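Local structure of Old Yellow Enzyme (Pichia, 6AGZ) at residues E91-K94 / K95-E98; T157-Q160 / I161-K165; E300-S303 / W304-Q307. The protein probably uses its bound flavin mononucleotide to carry out the asymmetric reduction of carbon-carbon double bonds in enone compounds. All coordinates share one frame; numbering follows the deposited sequence.

Interaction 1: residues E91-K94 / K95-E98; sequences EAWK and KIVE
K95 N donates to E91 O at 2.9 Å with an N-H...O angle of 153°, the first of four successive i to i+4 bonds that identify residues 91 to 98 as continuous α-helix. The aliphatic part of K95 runs past the same carbonyl, CG standing 3.4 Å from E91 O, before NZ leaves to hydrogen-bond L404 O near the C terminus. One residue on, I96 N reaches A92 O at 3.0 Å. The I96 side chain has CG1 anti to the carbonyl carbon (chi1 -67°) and runs alongside W93, pointing the same way, which brings CD1 to 3.7 Å from CZ3 of the indole at an oblique approach. The two make one apolar ridge, both touching M49 of helix 47-57. V97 N bonds to W93 O, and V97 CG2 lies 3.1 Å from that same oxygen; V97 also touches I107 of strand 106-112. E98 N closes the series on K94 O at 2.9 Å. At the solvent side, K94 and E98 form an i to i+4 salt bridge, but the modelled separation of NZ and OE2 is implausibly short and its geometry is doubtful. With W93 also touching T66 and T69 of strand 63-70, this amphipathic helix is the connecting helix of a β-α-β unit in the TIM barrel.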
loop_
_atom_site.group_PDB
_atom_site.type_symbol
_atom_site.label_atom_id
_atom_site.label_comp_id
_atom_site.label_asym_id
_atom_site.label_seq_id
_atom_site.Cartn_x
_atom_site.Cartn_y
_atom_site.Cartn_z
ATOM N N GLU A 91 39.883 -9.168 -6.899
ATOM C CA GLU A 91 40.658 -9.036 -8.129
ATOM C C GLU A 91 39.872 -9.556 -9.326
ATOM O O GLU A 91 39.751 -8.873 -10.354
ATOM C CB GLU A 91 41.988 -9.784 -8.002
ATOM C CG GLU A 91 42.898 -9.292 -6.891
ATOM C CD GLU A 91 44.032 -10.260 -6.602
ATOM O OE1 GLU A 91 44.818 -10.551 -7.526
ATOM O OE2 GLU A 91 44.129 -10.738 -5.451
ATOM N N ALA A 92 39.325 -10.770 -9.207
ATOM C CA ALA A 92 38.570 -11.361 -10.309
ATOM C C ALA A 92 37.382 -10.486 -10.698
ATOM O O ALA A 92 37.203 -10.145 -11.877
ATOM C CB ALA A 92 38.105 -12.766 -9.927
ATOM N N TRP A 93 36.559 -10.109 -9.714
ATOM C CA TRP A 93 35.417 -9.249 -10.014
ATOM C C TRP A 93 35.867 -7.925 -10.615
ATOM O O TRP A 93 35.197 -7.379 -11.500
ATOM C CB TRP A 93 34.582 -9.011 -8.755
ATOM C CG TRP A 93 33.602 -10.107 -8.470
ATOM C CD1 TRP A 93 33.553 -10.893 -7.355
ATOM C CD2 TRP A 93 32.533 -10.547 -9.318
ATOM N NE1 TRP A 93 32.516 -11.790 -7.454
ATOM C CE2 TRP A 93 31.876 -11.599 -8.649
ATOM C CE3 TRP A 93 32.066 -10.151 -10.576
ATOM C CZ2 TRP A 93 30.777 -12.259 -9.196
ATOM C CZ3 TRP A 93 30.976 -10.809 -11.118
ATOM C CH2 TRP A 93 30.342 -11.850 -10.428
ATOM N N LYS A 94 37.003 -7.396 -10.153
ATOM C CA LYS A 94 37.535 -6.164 -10.726
ATOM C C LYS A 94 37.841 -6.337 -12.208
ATOM O O LYS A 94 37.558 -5.445 -13.016
ATOM C CB LYS A 94 38.788 -5.729 -9.967
ATOM C CG LYS A 94 39.372 -4.403 -10.435
ATOM C CD LYS A 94 40.650 -4.066 -9.681
ATOM C CE LYS A 94 41.077 -2.623 -9.914
ATOM N NZ LYS A 94 41.424 -2.350 -11.334
ATOM N N LYS A 95 38.416 -7.482 -12.585
ATOM C CA LYS A 95 38.695 -7.725 -13.996
ATOM C C LYS A 95 37.407 -7.846 -14.803
ATOM O O LYS A 95 37.320 -7.330 -15.928
ATOM C CB LYS A 95 39.561 -8.974 -14.149
ATOM C CG LYS A 95 40.952 -8.809 -13.554
ATOM C CD LYS A 95 41.739 -10.105 -13.568
ATOM C CE LYS A 95 43.171 -9.868 -13.118
ATOM N NZ LYS A 95 44.031 -11.059 -13.347
ATOM N N ILE A 96 36.389 -8.510 -14.242
ATOM C CA ILE A 96 35.101 -8.582 -14.929
ATOM C C ILE A 96 34.530 -7.184 -15.151
ATOM O O ILE A 96 34.039 -6.863 -16.242
ATOM C CB ILE A 96 34.119 -9.478 -14.149
ATOM C CG1 ILE A 96 34.586 -10.934 -14.173
ATOM C CG2 ILE A 96 32.714 -9.362 -14.727
ATOM C CD1 ILE A 96 33.608 -11.899 -13.537
ATOM N N VAL A 97 34.602 -6.329 -14.128
ATOM C CA VAL A 97 34.091 -4.966 -14.250
ATOM C C VAL A 97 34.855 -4.199 -15.319
ATOM O O VAL A 97 34.262 -3.488 -16.139
ATOM C CB VAL A 97 34.160 -4.245 -12.891
ATOM C CG1 VAL A 97 33.750 -2.791 -13.039
ATOM C CG2 VAL A 97 33.276 -4.937 -11.885
ATOM N N GLU A 98 36.184 -4.327 -15.324
ATOM C CA GLU A 98 36.991 -3.610 -16.306
ATOM C C GLU A 98 36.648 -4.043 -17.724
ATOM O O GLU A 98 36.614 -3.214 -18.642
ATOM C CB GLU A 98 38.477 -3.822 -16.019
ATOM C CG GLU A 98 38.957 -3.139 -14.749
ATOM C CD GLU A 98 40.396 -3.470 -14.417
ATOM O OE1 GLU A 98 40.969 -4.366 -15.072
ATOM O OE2 GLU A 98 40.955 -2.834 -13.499
#

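Interaction 2: residues T157-Q160 / I161-K165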
loop_
_atom_site.group_PDB
_atom_site.type_symbol
_atom_site.label_atom_id
_atom_site.label_comp_id
_atom_site.label_asym_id
_atom_site.label_seq_id
_atom_site.Cartn_x
_atom_site.Cartn_y
_atom_site.Cartn_z
ATOM N N THR A 157 21.946 -13.378 17.236
ATOM C CA THR A 157 22.173 -12.501 18.370
ATOM C C THR A 157 22.325 -11.061 17.888
ATOM O O THR A 157 22.438 -10.787 16.691
ATOM C CB THR A 157 23.417 -12.935 19.147
ATOM O OG1 THR A 157 24.579 -12.755 18.328
ATOM C CG2 THR A 157 23.313 -14.400 19.547
ATOM N N LEU A 158 22.314 -10.127 18.841
ATOM C CA LEU A 158 22.583 -8.733 18.502
ATOM C C LEU A 158 23.968 -8.579 17.886
ATOM O O LEU A 158 24.151 -7.823 16.922
ATOM C CB LEU A 158 22.445 -7.856 19.746
ATOM C CG LEU A 158 21.049 -7.312 20.053
ATOM C CD1 LEU A 158 20.957 -6.855 21.499
ATOM C CD2 LEU A 158 20.715 -6.169 19.109
ATOM N N GLU A 159 24.953 -9.304 18.423
ATOM C CA GLU A 159 26.310 -9.231 17.892
ATOM C C GLU A 159 26.369 -9.725 16.453
ATOM O O GLU A 159 27.054 -9.130 15.613
ATOM C CB GLU A 159 27.261 -10.037 18.778
ATOM C CG GLU A 159 28.659 -10.205 18.204
ATOM C CD GLU A 159 29.357 -8.882 17.943
ATOM O OE1 GLU A 159 29.069 -7.898 18.657
ATOM O OE2 GLU A 159 30.196 -8.828 17.019
ATOM N N GLN A 160 25.659 -10.813 16.147
ATOM C CA GLN A 160 25.657 -11.326 14.781
ATOM C C GLN A 160 24.975 -10.363 13.818
ATOM O O GLN A 160 25.351 -10.295 12.642
ATOM C CB GLN A 160 24.987 -12.700 14.738
ATOM C CG GLN A 160 25.792 -13.793 15.425
ATOM C CD GLN A 160 25.032 -15.100 15.545
ATOM O OE1 GLN A 160 23.828 -15.113 15.796
ATOM N NE2 GLN A 160 25.738 -16.212 15.365
ATOM N N ILE A 161 23.981 -9.609 14.292
ATOM C CA ILE A 161 23.323 -8.623 13.439
ATOM C C ILE A 161 24.257 -7.449 13.169
ATOM O O ILE A 161 24.393 -6.986 12.027
ATOM C CB ILE A 161 21.999 -8.164 14.079
ATOM C CG1 ILE A 161 21.011 -9.333 14.142
ATOM C CG2 ILE A 161 21.404 -6.995 13.307
ATOM C CD1 ILE A 161 19.734 -9.021 14.892
ATOM N N GLU A 162 24.914 -6.949 14.219
ATOM C CA GLU A 162 25.931 -5.915 14.042
ATOM C C GLU A 162 26.993 -6.359 13.042
ATOM O O GLU A 162 27.374 -5.606 12.135
ATOM C CB GLU A 162 26.572 -5.583 15.391
ATOM C CG GLU A 162 25.645 -4.883 16.366
ATOM C CD GLU A 162 25.347 -3.456 15.955
ATOM O OE1 GLU A 162 26.307 -2.689 15.733
ATOM O OE2 GLU A 162 24.154 -3.103 15.844
ATOM N N GLN A 163 27.478 -7.594 13.194
ATOM C CA GLN A 163 28.481 -8.116 12.272
ATOM C C GLN A 163 27.928 -8.224 10.858
ATOM O O GLN A 163 28.662 -8.032 9.883
ATOM C CB GLN A 163 28.985 -9.475 12.755
ATOM C CG GLN A 163 30.207 -9.972 12.004
ATOM C CD GLN A 163 31.387 -9.029 12.138
ATOM O OE1 GLN A 163 31.754 -8.629 13.243
ATOM N NE2 GLN A 163 31.985 -8.663 11.010
ATOM N N THR A 164 26.637 -8.540 10.724
ATOM C CA THR A 164 26.016 -8.555 9.404
ATOM C C THR A 164 26.074 -7.174 8.762
ATOM O O THR A 164 26.433 -7.035 7.585
ATOM C CB THR A 164 24.569 -9.042 9.506
ATOM O OG1 THR A 164 24.554 -10.415 9.915
ATOM C CG2 THR A 164 23.864 -8.912 8.165
ATOM N N LYS A 165 25.732 -6.136 9.529
ATOM C CA LYS A 165 25.804 -4.772 9.012
ATOM C C LYS A 165 27.223 -4.423 8.571
ATOM O O LYS A 165 27.442 -3.949 7.446
ATOM C CB LYS A 165 25.307 -3.792 10.074
ATOM C CG LYS A 165 23.930 -4.134 10.623
ATOM C CD LYS A 165 23.743 -3.606 12.034
ATOM C CE LYS A 165 23.085 -2.239 12.028
ATOM N NZ LYS A 165 22.958 -1.681 13.403
HETATM O O HOH W 1 30.498 -6.559 14.984
HETATM O O HOH W 2 30.931 -10.719 15.390
#
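I161 N donates to T157 O at 3.1 Å, beside the capping box that T157 and Q160 build at the start of helix 158-179, a helix leading to barrel strand 183-187. The box is reciprocal. Q160 N donates to T157 OG1, the N-cap hydroxyl, with an angle of 159°, while T157 N donates to Q160 OE1 at 2.9 Å. Q160 CG stands beside its own backbone N (chi1 -69°), and from there the extended chain carries the amide back to the N-cap residue. Together the two bonds occupy amide hydrogens of the cap and the first turn.

Main-chain bonding then settles into the α-helical pattern, L158 O taking E162 N and E159 O taking Q163 N. The buried I161 side chain packs outward on M156 and R205 of loops and on L219 of helix 218-231; across the contact its CG1 lies 3.3 Å from T157 O.

Charged and solvent-mediated links lie elsewhere round the helix. E162 OE2 pairs with K165 NZ, which meets it from above the carboxylate plane and also bridges to E222, tying this turn to helix 218-231. E159 and Q163 run side by side, and two waters each donate to both E159 OE2 and Q163 OE1, so the oxygens, 4.1 Å apart, are joined without direct bonding; Q163 NE2 is held by D167 OD1.

Hydroxyl-to-backbone bonding completes the account: Q160 O accepts both T164 N, at 2.9 Å, and T164 OG1, at 2.8 Å, the two donors arriving from opposite faces of the carbonyl plane.

Interaction 3: residues E300-S303 / W304-Q307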
loop_
_atom_site.group_PDB
_atom_site.type_symbol
_atom_site.label_atom_id
_atom_site.label_comp_id
_atom_site.label_asym_id
_atom_site.label_seq_id
_atom_site.Cartn_x
_atom_site.Cartn_y
_atom_site.Cartn_z
ATOM N N GLU A 300 -3.023 -8.957 -7.670
ATOM C CA GLU A 300 -1.665 -8.472 -7.449
ATOM C C GLU A 300 -1.233 -7.522 -8.563
ATOM O O GLU A 300 -1.389 -7.828 -9.746
ATOM C CB GLU A 300 -0.686 -9.644 -7.345
ATOM C CG GLU A 300 -1.014 -10.629 -6.233
ATOM C CD GLU A 300 0.018 -11.734 -6.112
ATOM O OE1 GLU A 300 0.906 -11.819 -6.986
ATOM O OE2 GLU A 300 -0.058 -12.515 -5.139
ATOM N N ASP A 301 -0.688 -6.372 -8.175
ATOM C CA ASP A 301 -0.236 -5.370 -9.130
ATOM C C ASP A 301 0.705 -4.411 -8.413
ATOM O O ASP A 301 0.425 -3.992 -7.288
ATOM C CB ASP A 301 -1.418 -4.608 -9.740
ATOM C CG ASP A 301 -1.016 -3.768 -10.935
ATOM O OD1 ASP A 301 -0.400 -2.702 -10.734
ATOM O OD2 ASP A 301 -1.318 -4.173 -12.077
ATOM N N ASN A 302 1.808 -4.061 -9.073
ATOM C CA ASN A 302 2.863 -3.258 -8.467
ATOM C C ASN A 302 2.622 -1.756 -8.572
ATOM O O ASN A 302 3.494 -0.978 -8.169
ATOM C CB ASN A 302 4.216 -3.596 -9.101
ATOM C CG ASN A 302 4.775 -4.919 -8.618
ATOM O OD1 ASN A 302 4.396 -5.415 -7.557
ATOM N ND2 ASN A 302 5.688 -5.494 -9.393
ATOM N N SER A 303 1.464 -1.334 -9.090
ATOM C CA SER A 303 1.214 0.090 -9.304
ATOM C C SER A 303 1.423 0.897 -8.031
ATOM O O SER A 303 2.061 1.958 -8.056
ATOM C CB SER A 303 -0.205 0.299 -9.837
ATOM O OG SER A 303 -1.167 -0.231 -8.942
ATOM N N TRP A 304 0.914 0.396 -6.900
ATOM C CA TRP A 304 1.047 1.120 -5.640
ATOM C C TRP A 304 2.509 1.393 -5.310
ATOM O O TRP A 304 2.845 2.468 -4.802
ATOM C CB TRP A 304 0.380 0.339 -4.508
ATOM C CG TRP A 304 0.929 -1.043 -4.319
ATOM C CD1 TRP A 304 0.508 -2.182 -4.939
ATOM C CD2 TRP A 304 1.997 -1.433 -3.445
ATOM N NE1 TRP A 304 1.248 -3.257 -4.511
ATOM C CE2 TRP A 304 2.168 -2.824 -3.593
ATOM C CE3 TRP A 304 2.824 -0.742 -2.555
ATOM C CZ2 TRP A 304 3.133 -3.538 -2.882
ATOM C CZ3 TRP A 304 3.782 -1.452 -1.851
ATOM C CH2 TRP A 304 3.928 -2.835 -2.019
ATOM N N MET A 305 3.392 0.434 -5.605
ATOM C CA MET A 305 4.816 0.659 -5.388
ATOM C C MET A 305 5.279 1.909 -6.121
ATOM O O MET A 305 5.915 2.795 -5.533
ATOM C CB MET A 305 5.619 -0.564 -5.837
ATOM C CG MET A 305 5.163 -1.866 -5.196
ATOM S SD MET A 305 6.228 -3.277 -5.564
ATOM C CE MET A 305 7.617 -2.938 -4.486
ATOM N N LEU A 306 4.921 2.023 -7.403
ATOM C CA LEU A 306 5.323 3.187 -8.182
ATOM C C LEU A 306 4.673 4.465 -7.673
ATOM O O LEU A 306 5.171 5.557 -7.965
ATOM C CB LEU A 306 4.989 2.978 -9.661
ATOM C CG LEU A 306 5.769 1.957 -10.503
ATOM C CD1 LEU A 306 6.347 2.634 -11.738
ATOM C CD2 LEU A 306 6.872 1.243 -9.727
ATOM N N GLN A 307 3.576 4.355 -6.916
ATOM C CA GLN A 307 2.999 5.539 -6.289
ATOM C C GLN A 307 3.921 6.111 -5.223
ATOM O O GLN A 307 3.972 7.331 -5.039
ATOM C CB GLN A 307 1.640 5.212 -5.669
ATOM C CG GLN A 307 0.485 5.152 -6.649
ATOM C CD GLN A 307 -0.861 5.194 -5.949
ATOM O OE1 GLN A 307 -1.729 4.354 -6.190
ATOM N NE2 GLN A 307 -1.041 6.179 -5.075
#
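Q307 N donates to S303 O at 3.1 Å across the contact, but the tighter bond is the cap just ahead of it: D301 OD1 accepts S303 N at 2.8 Å, on the anti side of the carboxylate, and takes a weak bond from S303 OG. This cap starts helix 303-308, which lies between strands 281-285 and 313-316 of the TIM barrel; in the first turn L306 N makes only a weak bond to N302 O. The D301 carbonyl serves another group. Its oxygen sits at the edge of the W304 indole, near the ring plane and 3.0 Å from CD1; although NE1 is equally near, the angle is poor, and NE1 and D301 O each hydrogen-bond Y243 OH instead. A chi1 of 58°, with CG between the backbone N and the carbonyl carbon, turns the indole back so that its CD1/NE1 edge meets D301 O. M305 CG stands 3.3 Å above one face, offset toward the rim, while I259, F262 and L266 of helix 258-274 also pack on W304. With the indole cut back to an alanine here, Y243 OH would probably lose its NE1 partner and a gap would open against that helix. Beside this, N302 and M305 point the same way, OD1 lying 3.4 Å from SD. At the interface with the second subunit, S303 packs on S303 of that chain and W304 on its Q307. The chemistry implies an uneven fixing of N302: ND2 is gripped by E286 OE2 and V285 O, whereas buried OD1 has no polar partner in the model and rests against sulfur.

Following the chain from the N terminus, the three contacts come in series: each is built from adjoining residues, so none closes a long loop, and none nests in or crosses another. Interaction 1 lies within helix 87-102, between barrel strands 63-70 and 106-112. Interaction 2 starts helix 158-179, which precedes strand 183-187, and interaction 3 begins helix 303-308, between strands 281-285 and 313-316. Centres of interactions 1 and 2 are about 29 Å apart, those of 2 and 3 about 33 Å, and those of 1 and 3 about 36 Å, on opposite sides of the chain's centre. They therefore sample separate arcs of the barrel's helical layer; interaction 3 also meets the second subunit.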